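Beta-phosphoglucomutase (Clostridium difficile, PDB 4GIB) probably interconverts beta-D-glucose 1-phosphate and beta-D-glucose 6-phosphate, as a magnesium-dependent phosphomutase of the HAD-like superfamily. Local coordinates at residues E100-Y105 with S141-N146; A41-M46 with V106-E111; M46-L51 with I70-S75; N115-G120 with N149-S154; G164-K167 with P173-F176. All coordinates share one frame; numbering follows the deposited sequence. Where two conformers were deposited one is given.

Contact 1 (E100-Y105 with S141-N146); sequences EKNNYY and SKNAIN. With PO4 (phosphate ion), chain F.
The amide of Asn-143 reaches across to helix 91-109 and divides its two N-H groups between a neighbouring side chain and a bound phosphate. From the backbone outward, CB lies 4.0 Å from CE2 of Tyr-105 and borders the phosphate. CG, set beside the backbone N (chi1 -77°) so that the amide points to Asn-102, also borders phosphate O2, and OD1 packs on Val-106. At the tip, ND2 donates to OD1 of Asn-102 over 2.9 Å; the donor lies in the carbonyl plane of Asn-102, although the amides are tilted 44° apart. The second N-H of ND2 runs almost straight, at 174°, to O2 of the phosphate, 2.9 Å away, while the Tyr-105 ring presents its edge to the same nitrogen. Ser-141 OG also donates to O2, and Lys-142 N to O3. Ser-141 OG accepts from Asn-143 N, closing an ST turn. An anion, probably from the crystallisation liquor, thus fills a cradle consistent with the predicted substrate phosphate site between cap and core domains of a HAD phosphomutase.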
# COMPACT_ATOMS: atom_id res chain seq x y z
N GLU A 100 -11.12 -16.82 8.38
CA GLU A 100 -11.25 -16.53 9.79
C GLU A 100 -10.46 -15.27 10.12
O GLU A 100 -10.93 -14.41 10.86
CB GLU A 100 -10.77 -17.72 10.64
CG GLU A 100 -10.78 -17.45 12.14
CD GLU A 100 -10.27 -18.62 12.98
OE1 GLU A 100 -9.99 -18.37 14.18
OE2 GLU A 100 -10.15 -19.77 12.47
N LYS A 101 -9.27 -15.16 9.55
CA LYS A 101 -8.45 -13.99 9.75
C LYS A 101 -9.11 -12.77 9.13
O LYS A 101 -9.16 -11.71 9.76
CB LYS A 101 -7.06 -14.22 9.15
CG LYS A 101 -6.10 -13.01 9.24
CD LYS A 101 -6.26 -12.01 8.08
CE LYS A 101 -5.40 -10.78 8.34
NZ LYS A 101 -5.40 -9.80 7.24
N ASN A 102 -9.61 -12.91 7.91
CA ASN A 102 -10.25 -11.78 7.23
C ASN A 102 -11.43 -11.25 8.07
O ASN A 102 -11.51 -10.05 8.35
CB ASN A 102 -10.72 -12.17 5.83
CG ASN A 102 -11.16 -10.96 4.98
OD1 ASN A 102 -10.59 -9.88 5.06
ND2 ASN A 102 -12.13 -11.19 4.11
N ASN A 103 -12.33 -12.14 8.49
CA ASN A 103 -13.46 -11.74 9.32
C ASN A 103 -13.01 -10.95 10.54
O ASN A 103 -13.60 -9.94 10.90
CB ASN A 103 -14.26 -12.96 9.79
CG ASN A 103 -14.98 -13.67 8.64
OD1 ASN A 103 -15.21 -13.09 7.58
ND2 ASN A 103 -15.35 -14.93 8.88
N TYR A 104 -11.93 -11.40 11.17
CA TYR A 104 -11.42 -10.71 12.34
C TYR A 104 -10.83 -9.35 11.95
O TYR A 104 -11.07 -8.37 12.63
CB TYR A 104 -10.44 -11.59 13.12
CG TYR A 104 -10.03 -10.99 14.44
CD1 TYR A 104 -10.99 -10.60 15.37
CD2 TYR A 104 -8.70 -10.82 14.78
CE1 TYR A 104 -10.63 -10.05 16.58
CE2 TYR A 104 -8.32 -10.26 16.00
CZ TYR A 104 -9.30 -9.88 16.89
OH TYR A 104 -8.95 -9.34 18.10
N TYR A 105 -10.11 -9.28 10.82
CA TYR A 105 -9.53 -8.02 10.35
C TYR A 105 -10.65 -7.01 10.01
O TYR A 105 -10.58 -5.84 10.41
CB TYR A 105 -8.61 -8.26 9.14
CG TYR A 105 -8.12 -6.97 8.51
CD1 TYR A 105 -7.15 -6.20 9.14
CD2 TYR A 105 -8.62 -6.53 7.28
CE1 TYR A 105 -6.71 -4.99 8.58
CE2 TYR A 105 -8.18 -5.35 6.70
CZ TYR A 105 -7.23 -4.58 7.36
OH TYR A 105 -6.79 -3.40 6.80
N SER A 141 -4.49 -5.15 -0.74
CA SER A 141 -5.63 -5.55 0.07
C SER A 141 -6.95 -5.45 -0.68
O SER A 141 -7.29 -4.40 -1.23
CB SER A 141 -5.67 -4.65 1.33
OG SER A 141 -6.91 -4.75 2.02
N LYS A 142 -7.70 -6.54 -0.69
CA LYS A 142 -9.03 -6.56 -1.29
C LYS A 142 -10.02 -5.85 -0.38
O LYS A 142 -11.19 -5.76 -0.70
CB LYS A 142 -9.50 -8.00 -1.56
CG LYS A 142 -8.65 -8.73 -2.60
CD LYS A 142 -9.17 -10.12 -2.91
CE LYS A 142 -8.99 -11.10 -1.77
NZ LYS A 142 -9.46 -12.46 -2.16
N ASN A 143 -9.55 -5.34 0.76
CA ASN A 143 -10.37 -4.59 1.71
C ASN A 143 -10.12 -3.10 1.59
O ASN A 143 -10.61 -2.32 2.40
CB ASN A 143 -10.06 -5.05 3.14
CG ASN A 143 -10.71 -6.38 3.47
OD1 ASN A 143 -11.91 -6.45 3.56
ND2 ASN A 143 -9.90 -7.42 3.71
N ALA A 144 -9.39 -2.69 0.56
CA ALA A 144 -9.04 -1.29 0.39
C ALA A 144 -10.27 -0.39 0.21
O ALA A 144 -10.33 0.70 0.78
CB ALA A 144 -8.07 -1.13 -0.77
N ILE A 145 -11.24 -0.87 -0.58
CA ILE A 145 -12.48 -0.13 -0.84
C ILE A 145 -13.23 0.11 0.49
O ILE A 145 -13.58 1.25 0.82
CB ILE A 145 -13.37 -0.88 -1.87
CG1 ILE A 145 -12.67 -0.93 -3.24
CG2 ILE A 145 -14.76 -0.17 -2.04
CD1 ILE A 145 -13.51 -1.53 -4.36
N ASN A 146 -13.43 -0.95 1.25
CA ASN A 146 -14.08 -0.84 2.56
C ASN A 146 -13.38 0.23 3.42
O ASN A 146 -14.03 1.06 4.05
CB ASN A 146 -14.08 -2.21 3.27
CG ASN A 146 -14.95 -2.23 4.54
OD1 ASN A 146 -15.89 -1.45 4.67
ND2 ASN A 146 -14.64 -3.14 5.47
P PO4 F . -6.43 -8.25 2.60
O1 PO4 F . -4.97 -7.92 2.40
O2 PO4 F . -7.04 -7.06 3.27
O3 PO4 F . -7.11 -8.49 1.28
O4 PO4 F . -6.59 -9.49 3.45
O HOH W 1 -6.79 -3.01 3.89

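Contact 2 (A41-M46 with V106-E111); sequences AYYHYM and VSLIDE. With GLY (glycine), chain H.
Tyr-43 and Leu-108 meet where helix 41-53 runs beside the end of helix 91-109, their CA atoms 6.5 Å apart. The tyrosine CG sits beside its own backbone N (chi1 -60°), which carries the ring across to the second helix and sets it between two residues. Its CD1 lies 4.0 Å from CB of Leu-108, and on the other ortho position CD2 lies 4.0 Å from CG2 of Ile-109; both carbons approach the ring obliquely. These are helices of the alpha-helical cap that HAD-like phosphomutases of this family place over the Rossmann-like core; no hydrogen bond joins these two segments, and their side chains meet by apolar packing. Leu-108 has an extended end, with chi2 at 174°, that carries CD1 past the tyrosine ring to the backbone of the facing helix, 3.7 Å from Tyr-43 O. The same methyl is touched by Met-46, whose chain bends at chi3 (-73°), folding CE back to within 4.0 Å of Leu-108 CD1. A bound glycine places OXT over the centre of the Tyr-42 ring, 3.5 Å from CD2. Nearby, His-44 stacks on Tyr-105, and Ile-109 packs against Asn-146 and Val-147 of helix 144-151.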
# COMPACT_ATOMS: atom_id res chain seq x y z
N ALA A 41 -1.63 -1.60 9.21
CA ALA A 41 -0.62 -2.61 9.49
C ALA A 41 -0.78 -3.27 10.86
O ALA A 41 -0.64 -4.50 11.00
CB ALA A 41 0.80 -2.00 9.35
N TYR A 42 -1.08 -2.47 11.88
CA TYR A 42 -1.26 -3.04 13.20
C TYR A 42 -2.51 -3.92 13.25
O TYR A 42 -2.51 -4.97 13.92
CB TYR A 42 -1.31 -1.97 14.28
CG TYR A 42 -1.13 -2.55 15.65
CD1 TYR A 42 0.10 -3.04 16.05
CD2 TYR A 42 -2.18 -2.61 16.55
CE1 TYR A 42 0.29 -3.59 17.32
CE2 TYR A 42 -2.00 -3.14 17.83
CZ TYR A 42 -0.76 -3.63 18.20
OH TYR A 42 -0.58 -4.14 19.45
N TYR A 43 -3.57 -3.52 12.54
CA TYR A 43 -4.81 -4.32 12.54
C TYR A 43 -4.58 -5.68 11.87
O TYR A 43 -5.02 -6.69 12.38
CB TYR A 43 -5.96 -3.58 11.86
CG TYR A 43 -6.33 -2.27 12.50
CD1 TYR A 43 -6.64 -2.21 13.86
CD2 TYR A 43 -6.44 -1.10 11.75
CE1 TYR A 43 -6.99 -1.00 14.47
CE2 TYR A 43 -6.80 0.12 12.36
CZ TYR A 43 -7.07 0.15 13.72
OH TYR A 43 -7.42 1.32 14.34
N HIS A 44 -3.87 -5.69 10.74
CA HIS A 44 -3.52 -6.93 10.06
C HIS A 44 -2.70 -7.82 10.99
O HIS A 44 -2.93 -9.01 11.08
CB HIS A 44 -2.67 -6.67 8.80
CG HIS A 44 -3.44 -6.16 7.63
ND1 HIS A 44 -4.26 -6.97 6.88
CD2 HIS A 44 -3.48 -4.93 7.05
CE1 HIS A 44 -4.80 -6.26 5.90
NE2 HIS A 44 -4.33 -5.02 5.98
N TYR A 45 -1.74 -7.20 11.67
CA TYR A 45 -0.87 -7.93 12.59
C TYR A 45 -1.64 -8.57 13.75
O TYR A 45 -1.34 -9.68 14.13
CB TYR A 45 0.23 -7.02 13.12
CG TYR A 45 0.89 -7.56 14.34
CD1 TYR A 45 1.84 -8.58 14.26
CD2 TYR A 45 0.58 -7.05 15.60
CE1 TYR A 45 2.44 -9.09 15.41
CE2 TYR A 45 1.20 -7.55 16.75
CZ TYR A 45 2.13 -8.56 16.64
OH TYR A 45 2.73 -9.06 17.79
N MET A 46 -2.60 -7.86 14.31
CA MET A 46 -3.43 -8.40 15.38
C MET A 46 -4.23 -9.59 14.86
O MET A 46 -4.37 -10.61 15.56
CB MET A 46 -4.39 -7.34 15.93
CG MET A 46 -3.72 -6.29 16.79
SD MET A 46 -4.85 -5.07 17.46
CE MET A 46 -5.22 -4.09 16.02
N VAL A 106 -11.68 -7.48 9.31
CA VAL A 106 -12.81 -6.64 8.90
C VAL A 106 -13.54 -6.06 10.11
O VAL A 106 -14.04 -4.94 10.08
CB VAL A 106 -13.77 -7.46 7.99
CG1 VAL A 106 -15.18 -6.79 7.85
CG2 VAL A 106 -13.11 -7.69 6.64
N SER A 107 -13.57 -6.82 11.19
CA SER A 107 -14.20 -6.38 12.40
C SER A 107 -13.40 -5.24 13.03
O SER A 107 -13.96 -4.34 13.61
CB SER A 107 -14.30 -7.55 13.37
OG SER A 107 -14.84 -7.12 14.59
N LEU A 108 -12.09 -5.30 12.91
CA LEU A 108 -11.24 -4.23 13.46
C LEU A 108 -11.33 -2.97 12.64
O LEU A 108 -11.52 -1.90 13.20
CB LEU A 108 -9.78 -4.68 13.56
CG LEU A 108 -9.53 -5.86 14.51
CD1 LEU A 108 -8.08 -6.30 14.40
CD2 LEU A 108 -9.88 -5.50 15.95
N ILE A 109 -11.24 -3.07 11.32
CA ILE A 109 -11.26 -1.86 10.47
C ILE A 109 -12.62 -1.20 10.33
O ILE A 109 -12.71 -0.06 9.89
CB ILE A 109 -10.68 -2.09 9.06
CG1 ILE A 109 -11.45 -3.18 8.31
CG2 ILE A 109 -9.19 -2.42 9.16
CD1 ILE A 109 -10.97 -3.39 6.91
N ASP A 110 -13.68 -1.90 10.71
CA ASP A 110 -14.99 -1.30 10.65
C ASP A 110 -15.14 -0.14 11.66
O ASP A 110 -16.11 0.61 11.58
CB ASP A 110 -16.10 -2.36 10.75
CG ASP A 110 -16.26 -3.17 9.42
OD1 ASP A 110 -15.34 -3.13 8.55
OD2 ASP A 110 -17.30 -3.85 9.25
N GLU A 111 -14.16 0.05 12.54
CA GLU A 111 -14.17 1.18 13.49
C GLU A 111 -13.34 2.39 13.00
O GLU A 111 -13.16 3.36 13.72
CB GLU A 111 -13.67 0.74 14.87
CG GLU A 111 -14.45 -0.45 15.44
CD GLU A 111 -15.95 -0.24 15.39
OE1 GLU A 111 -16.41 0.90 15.61
OE2 GLU A 111 -16.67 -1.22 15.13
N GLY H . -0.42 1.93 15.69
CA GLY H . -0.44 2.25 17.15
C GLY H . 0.08 1.11 18.01
O GLY H . 1.10 1.23 18.69
OXT GLY H . -0.51 0.02 18.05

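Contact 3 (M46-L51 with I70-S75); sequences MAWRKL and ISRMES. With PO4 (phosphate ion), chain F.
Trp-48 and Ser-75 mark the nearest approach of the two backbones, with their CA atoms 8.8 Å apart. The segment 46-51 is helical throughout, whereas 70-75 enters as a loop and turns into helix 72-82 after Ser-71 at the N-cap position. So wide a gap is bridged by one large side chain. The Trp-48 CG lies beside the backbone N (chi1 -78°), and the indole extends from there to the first turn of the second helix. The six-membered half of the ring makes the closest contacts: CZ2 is 3.3 Å from the carbonyl O of Arg-72 and 3.6 Å from CB of Ser-75, both reached obliquely to the ring. Both helices belong to the alpha-helical cap of the HAD fold, and Trp-48, Arg-72 and Ser-75 are all predicted to bind substrate. Ser-75 turns its hydroxyl back along its own helix, where OG donates to Ser-71 O from above the carbonyl plane; the backbone N of Ser-75 bonds to the same oxygen. Arg-72 crosses the tryptophan at about a right angle, with CG 4.2 Å from CH2, and then bends at chi3 (-50°) toward the bound phosphate. There NE donates to O4 over 2.7 Å, the anion lying at the guanidinium edge, and NH1 gives O3 a second bond of 3.0 Å. Lys-101 of helix 91-109 meets the indole in a cation-pi contact, and Leu-76 and Ile-79 pack against it.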
# COMPACT_ATOMS: atom_id res chain seq x y z
N MET A 46 -2.60 -7.86 14.31
CA MET A 46 -3.43 -8.40 15.38
C MET A 46 -4.23 -9.59 14.86
O MET A 46 -4.37 -10.61 15.56
CB MET A 46 -4.39 -7.34 15.93
CG MET A 46 -3.72 -6.29 16.79
SD MET A 46 -4.85 -5.07 17.46
CE MET A 46 -5.22 -4.09 16.02
N ALA A 47 -4.75 -9.45 13.63
CA ALA A 47 -5.54 -10.50 13.00
C ALA A 47 -4.68 -11.71 12.63
O ALA A 47 -5.11 -12.86 12.82
CB ALA A 47 -6.25 -9.97 11.75
N TRP A 48 -3.48 -11.47 12.09
CA TRP A 48 -2.60 -12.57 11.72
C TRP A 48 -2.04 -13.26 12.98
O TRP A 48 -1.97 -14.50 13.03
CB TRP A 48 -1.44 -12.13 10.81
CG TRP A 48 -1.79 -11.93 9.35
CD1 TRP A 48 -1.58 -10.81 8.61
CD2 TRP A 48 -2.40 -12.89 8.46
NE1 TRP A 48 -2.02 -11.00 7.32
CE2 TRP A 48 -2.52 -12.27 7.20
CE3 TRP A 48 -2.86 -14.20 8.60
CZ2 TRP A 48 -3.09 -12.91 6.09
CZ3 TRP A 48 -3.42 -14.85 7.51
CH2 TRP A 48 -3.54 -14.20 6.26
N ARG A 49 -1.69 -12.46 13.98
CA ARG A 49 -1.15 -13.01 15.22
C ARG A 49 -2.08 -14.05 15.85
O ARG A 49 -1.62 -15.07 16.33
CB ARG A 49 -0.87 -11.89 16.21
CG ARG A 49 -0.24 -12.37 17.47
CD ARG A 49 0.08 -11.21 18.36
NE ARG A 49 -1.12 -10.48 18.75
CZ ARG A 49 -1.10 -9.39 19.51
NH1 ARG A 49 0.05 -8.91 19.95
NH2 ARG A 49 -2.24 -8.78 19.83
N LYS A 50 -3.38 -13.77 15.86
CA LYS A 50 -4.37 -14.70 16.45
C LYS A 50 -4.42 -16.04 15.70
O LYS A 50 -4.45 -17.10 16.31
CB LYS A 50 -5.76 -14.04 16.48
CG LYS A 50 -6.84 -14.87 17.14
CD LYS A 50 -8.16 -14.11 17.21
CE LYS A 50 -9.27 -15.00 17.77
NZ LYS A 50 -10.59 -14.33 17.73
N LEU A 51 -4.40 -15.99 14.38
CA LEU A 51 -4.42 -17.21 13.56
C LEU A 51 -3.09 -17.94 13.62
O LEU A 51 -3.06 -19.15 13.63
CB LEU A 51 -4.74 -16.87 12.10
CG LEU A 51 -5.01 -18.08 11.20
CD1 LEU A 51 -6.40 -18.73 11.55
CD2 LEU A 51 -4.98 -17.65 9.77
N ILE A 70 1.50 -6.97 1.81
CA ILE A 70 1.44 -8.24 1.08
C ILE A 70 -0.02 -8.75 1.06
O ILE A 70 -0.74 -8.61 2.04
CB ILE A 70 2.38 -9.31 1.73
CG1 ILE A 70 3.83 -8.82 1.82
CG2 ILE A 70 2.37 -10.59 0.95
CD1 ILE A 70 4.51 -8.54 0.44
N SER A 71 -0.43 -9.33 -0.07
CA SER A 71 -1.78 -9.88 -0.24
C SER A 71 -2.07 -10.99 0.77
O SER A 71 -1.15 -11.65 1.26
CB SER A 71 -1.98 -10.43 -1.66
OG SER A 71 -1.23 -11.64 -1.88
N ARG A 72 -3.36 -11.22 1.02
CA ARG A 72 -3.84 -12.19 2.03
C ARG A 72 -3.25 -13.59 2.00
O ARG A 72 -2.72 -14.06 3.00
CB ARG A 72 -5.36 -12.30 1.96
CG ARG A 72 -6.01 -13.12 3.06
CD ARG A 72 -7.51 -13.13 2.89
NE ARG A 72 -7.97 -11.75 2.73
CZ ARG A 72 -9.17 -11.39 2.33
NH1 ARG A 72 -9.44 -10.09 2.22
NH2 ARG A 72 -10.09 -12.30 2.04
N MET A 73 -3.39 -14.28 0.88
CA MET A 73 -2.89 -15.66 0.78
C MET A 73 -1.36 -15.74 0.76
O MET A 73 -0.78 -16.69 1.32
CB MET A 73 -3.52 -16.37 -0.41
CG MET A 73 -5.07 -16.46 -0.31
SD MET A 73 -5.66 -17.41 1.13
CE MET A 73 -5.05 -19.04 0.67
N GLU A 74 -0.70 -14.76 0.16
CA GLU A 74 0.76 -14.76 0.17
C GLU A 74 1.23 -14.55 1.61
O GLU A 74 2.17 -15.22 2.06
CB GLU A 74 1.35 -13.69 -0.74
CG GLU A 74 2.87 -13.59 -0.70
CD GLU A 74 3.60 -14.90 -1.06
OE1 GLU A 74 3.00 -15.75 -1.74
OE2 GLU A 74 4.79 -15.05 -0.67
N SER A 75 0.57 -13.62 2.31
CA SER A 75 0.89 -13.30 3.70
C SER A 75 0.78 -14.54 4.56
O SER A 75 1.64 -14.78 5.39
CB SER A 75 -0.03 -12.20 4.25
OG SER A 75 0.13 -11.01 3.52
P PO4 F . -6.43 -8.25 2.60
O1 PO4 F . -4.97 -7.92 2.40
O2 PO4 F . -7.04 -7.06 3.27
O3 PO4 F . -7.11 -8.49 1.28
O4 PO4 F . -6.59 -9.49 3.45

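Contact 4 (N115-G120 with N149-S154); sequences NDILPG and NHLGIS
This is an apolar contact of loop against helix end, on the core domain of the HAD-like Rossmann fold: the segment 115-120, which leads into helix 121-130, lies on the last turn of helix 144-151. A Schellman motif closes that helix, with Gly-152 as its C-prime residue at positive phi (89°), and on either side of that glycine in the sequence Leu-151 and Ile-153 both meet Ile-117. The CA atoms of Ile-117 and Leu-151 are 6.4 Å apart. Leu-151 turns its CD2 methyl to the loop, where Leu-151 CD2 sits 4.0 Å from Asp-116 C. The carboxylate of Asp-116 is engaged within its own loop, OD2 accepting from Thr-113 N. Ile-37 of helix 33-37 packs on both Leu-151 and Ile-153, and Leu-125 of helix 121-130 adds to Ile-153. Ile-117 extends its longer branch between the two partners (chi2 171°): CG1 lies 3.9 Å from Leu-151 CD2, and CD1 lies 4.0 Å from Ile-153 CG2.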
# COMPACT_ATOMS: atom_id res chain seq x y z
N ASN A 115 -11.23 10.64 11.07
CA ASN A 115 -10.17 11.04 11.98
C ASN A 115 -8.90 10.21 11.81
O ASN A 115 -7.84 10.62 12.27
CB ASN A 115 -10.64 10.94 13.43
CG ASN A 115 -11.55 12.08 13.84
OD1 ASN A 115 -11.48 13.18 13.30
ND2 ASN A 115 -12.40 11.83 14.84
N ASP A 116 -9.01 9.06 11.14
CA ASP A 116 -7.86 8.17 10.96
C ASP A 116 -7.05 8.40 9.68
O ASP A 116 -6.12 7.66 9.41
CB ASP A 116 -8.32 6.71 11.07
CG ASP A 116 -8.94 6.42 12.42
OD1 ASP A 116 -8.36 6.88 13.43
OD2 ASP A 116 -10.00 5.76 12.49
N ILE A 117 -7.42 9.43 8.92
CA ILE A 117 -6.70 9.79 7.71
C ILE A 117 -5.38 10.37 8.16
O ILE A 117 -5.36 11.29 8.98
CB ILE A 117 -7.43 10.88 6.92
CG1 ILE A 117 -8.79 10.36 6.43
CG2 ILE A 117 -6.58 11.34 5.71
CD1 ILE A 117 -9.65 11.45 5.83
N LEU A 118 -4.26 9.87 7.64
CA LEU A 118 -2.96 10.40 8.08
C LEU A 118 -2.86 11.90 7.81
O LEU A 118 -3.42 12.40 6.84
CB LEU A 118 -1.79 9.59 7.50
CG LEU A 118 -1.67 8.19 8.13
CD1 LEU A 118 -0.56 7.33 7.50
CD2 LEU A 118 -1.46 8.31 9.65
N PRO A 119 -2.19 12.64 8.72
CA PRO A 119 -2.03 14.10 8.61
C PRO A 119 -1.47 14.53 7.26
O PRO A 119 -0.52 13.92 6.77
CB PRO A 119 -1.01 14.42 9.71
CG PRO A 119 -1.11 13.31 10.68
CD PRO A 119 -1.53 12.10 9.92
N GLY A 120 -2.07 15.57 6.66
CA GLY A 120 -1.63 16.10 5.37
C GLY A 120 -2.18 15.41 4.13
O GLY A 120 -2.08 15.95 3.04
N ASN A 149 -14.00 3.90 2.21
CA ASN A 149 -15.38 4.33 2.50
C ASN A 149 -15.54 4.75 3.98
O ASN A 149 -16.24 5.70 4.27
CB ASN A 149 -16.40 3.29 2.06
CG ASN A 149 -16.69 3.37 0.54
OD1 ASN A 149 -16.29 2.49 -0.22
ND2 ASN A 149 -17.34 4.45 0.10
N HIS A 150 -14.87 4.03 4.88
CA HIS A 150 -14.84 4.39 6.32
C HIS A 150 -14.09 5.71 6.57
O HIS A 150 -14.45 6.48 7.47
CB HIS A 150 -14.19 3.27 7.12
CG HIS A 150 -15.10 2.13 7.40
ND1 HIS A 150 -15.25 1.06 6.55
CD2 HIS A 150 -15.94 1.91 8.44
CE1 HIS A 150 -16.11 0.21 7.07
NE2 HIS A 150 -16.56 0.71 8.21
N LEU A 151 -13.03 5.94 5.80
CA LEU A 151 -12.28 7.18 5.88
C LEU A 151 -13.14 8.30 5.29
O LEU A 151 -13.00 9.46 5.68
CB LEU A 151 -11.00 7.08 5.09
CG LEU A 151 -9.94 6.10 5.57
CD1 LEU A 151 -8.88 5.94 4.49
CD2 LEU A 151 -9.35 6.56 6.91
N GLY A 152 -14.02 7.94 4.36
CA GLY A 152 -14.93 8.89 3.70
C GLY A 152 -14.37 9.56 2.45
O GLY A 152 -14.94 10.53 1.97
N ILE A 153 -13.28 9.02 1.92
CA ILE A 153 -12.61 9.61 0.75
C ILE A 153 -12.58 8.75 -0.51
O ILE A 153 -11.76 9.00 -1.39
CB ILE A 153 -11.14 10.00 1.07
CG1 ILE A 153 -10.32 8.77 1.48
CG2 ILE A 153 -11.10 11.08 2.13
CD1 ILE A 153 -8.86 9.07 1.78
N SER A 154 -13.46 7.76 -0.64
CA SER A 154 -13.43 6.88 -1.81
C SER A 154 -13.70 7.66 -3.12
O SER A 154 -13.20 7.28 -4.19
CB SER A 154 -14.41 5.72 -1.66
OG SER A 154 -15.72 6.20 -1.47

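Contact 5 (G164-K167 with P173-F176); sequences GKCK and PEIF
Glu-174 and Lys-167 run alongside each other in the same direction, yet what joins them is a bond from carboxylate to backbone. Glu-174 OE1 accepts from Lys-167 N over 2.8 Å in an almost straight bond (175°), and the donor stands above the carboxylate plane, 62° out of it. The lysine side chain passes close by, its CB 3.6 Å from the same oxygen, before its amine departs from the glutamate. Cys-166, the residue before, turns its side chain toward the helix; its SG is anti to the backbone N (chi1 178°) and faces the aliphatic part of the glutamate, 3.7 Å from Glu-174 CG. Its CB is met by the tip of Ile-175, with CD1 3.7 Å away. The two residues that open the helix divide the work: the acid holds the peptide N-H after the cysteine, and the isoleucine packs on the cysteine's CB. The second carboxylate oxygen, OE2, accepts from Asn-168 ND2. The arrangement ties the loop that follows strand 159-160 to the first turn of helix 174-183, close to Lys-170, a predicted substrate-binding residue; Ile-175 also packs on Ala-161, and Phe-176 on helix 197-205.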
# COMPACT_ATOMS: atom_id res chain seq x y z
N GLY A 164 -7.49 -8.46 -6.11
CA GLY A 164 -7.98 -9.78 -6.49
C GLY A 164 -7.52 -10.22 -7.88
O GLY A 164 -7.53 -11.40 -8.18
N LYS A 165 -7.13 -9.28 -8.73
CA LYS A 165 -6.65 -9.61 -10.08
C LYS A 165 -5.13 -9.49 -10.24
O LYS A 165 -4.57 -9.82 -11.28
CB LYS A 165 -7.38 -8.77 -11.11
CG LYS A 165 -8.89 -9.11 -11.13
CD LYS A 165 -9.65 -8.41 -12.22
CE LYS A 165 -9.68 -6.91 -12.04
NZ LYS A 165 -10.63 -6.26 -12.99
N CYS A 166 -4.46 -9.02 -9.19
CA CYS A 166 -3.01 -8.91 -9.19
C CYS A 166 -2.39 -10.28 -8.89
O CYS A 166 -2.69 -10.90 -7.87
CB CYS A 166 -2.57 -7.91 -8.14
SG CYS A 166 -0.80 -7.76 -8.03
N LYS A 167 -1.48 -10.71 -9.76
CA LYS A 167 -0.84 -12.01 -9.63
C LYS A 167 0.57 -11.97 -9.03
O LYS A 167 1.21 -13.02 -8.89
CB LYS A 167 -0.77 -12.68 -11.00
CG LYS A 167 -2.14 -12.99 -11.61
CD LYS A 167 -2.88 -14.00 -10.74
CE LYS A 167 -4.20 -14.45 -11.36
NZ LYS A 167 -4.92 -15.38 -10.44
N PRO A 173 6.18 -4.95 -9.81
CA PRO A 173 5.47 -3.68 -10.04
C PRO A 173 4.03 -3.79 -10.51
O PRO A 173 3.39 -2.77 -10.76
CB PRO A 173 6.33 -2.99 -11.10
CG PRO A 173 6.99 -4.07 -11.83
CD PRO A 173 7.15 -5.25 -10.88
N GLU A 174 3.49 -5.01 -10.58
CA GLU A 174 2.13 -5.21 -11.08
C GLU A 174 1.06 -4.25 -10.51
O GLU A 174 0.42 -3.52 -11.27
CB GLU A 174 1.74 -6.66 -10.87
CG GLU A 174 0.41 -7.07 -11.43
CD GLU A 174 0.41 -8.53 -11.88
OE1 GLU A 174 -0.67 -9.16 -11.96
OE2 GLU A 174 1.51 -9.05 -12.20
N ILE A 175 0.92 -4.22 -9.19
CA ILE A 175 -0.15 -3.44 -8.55
C ILE A 175 -0.11 -1.95 -8.91
O ILE A 175 -1.16 -1.29 -8.94
CB ILE A 175 -0.14 -3.62 -7.00
CG1 ILE A 175 -1.54 -3.35 -6.44
CG2 ILE A 175 0.97 -2.77 -6.33
CD1 ILE A 175 -2.59 -4.36 -6.94
N PHE A 176 1.10 -1.42 -9.16
CA PHE A 176 1.27 -0.03 -9.57
C PHE A 176 1.03 0.17 -11.07
O PHE A 176 0.48 1.20 -11.46
CB PHE A 176 2.63 0.51 -9.15
CG PHE A 176 2.69 0.87 -7.72
CD1 PHE A 176 2.24 2.11 -7.30
CD2 PHE A 176 3.15 -0.04 -6.79
CE1 PHE A 176 2.26 2.44 -5.99
CE2 PHE A 176 3.18 0.29 -5.47
CZ PHE A 176 2.74 1.53 -5.07

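Overall arrangement
Contacts 1, 2 and 3 cluster on one side of the chain's centre, with helix 41-53 common to contacts 2 and 3 and helix 91-109 to contacts 1 and 2. Their chemistry changes with place: contact 2 is apolar, whereas contacts 1 and 3 converge on one phosphate, through Ser-141, Lys-142 and Asn-143 from contact 1 and Arg-72 from contact 3. Contact 3 is buried, contacts 1, 2 and 4 partly so, and contact 5 lies at the surface. Contact 4 shares helix 144-151 with contact 1 but, about 17 Å away between centres, is purely hydrophobic. Contact 5, on the opposite side of the centre from contact 4, combines a carboxylate-to-backbone bond with small apolar touches.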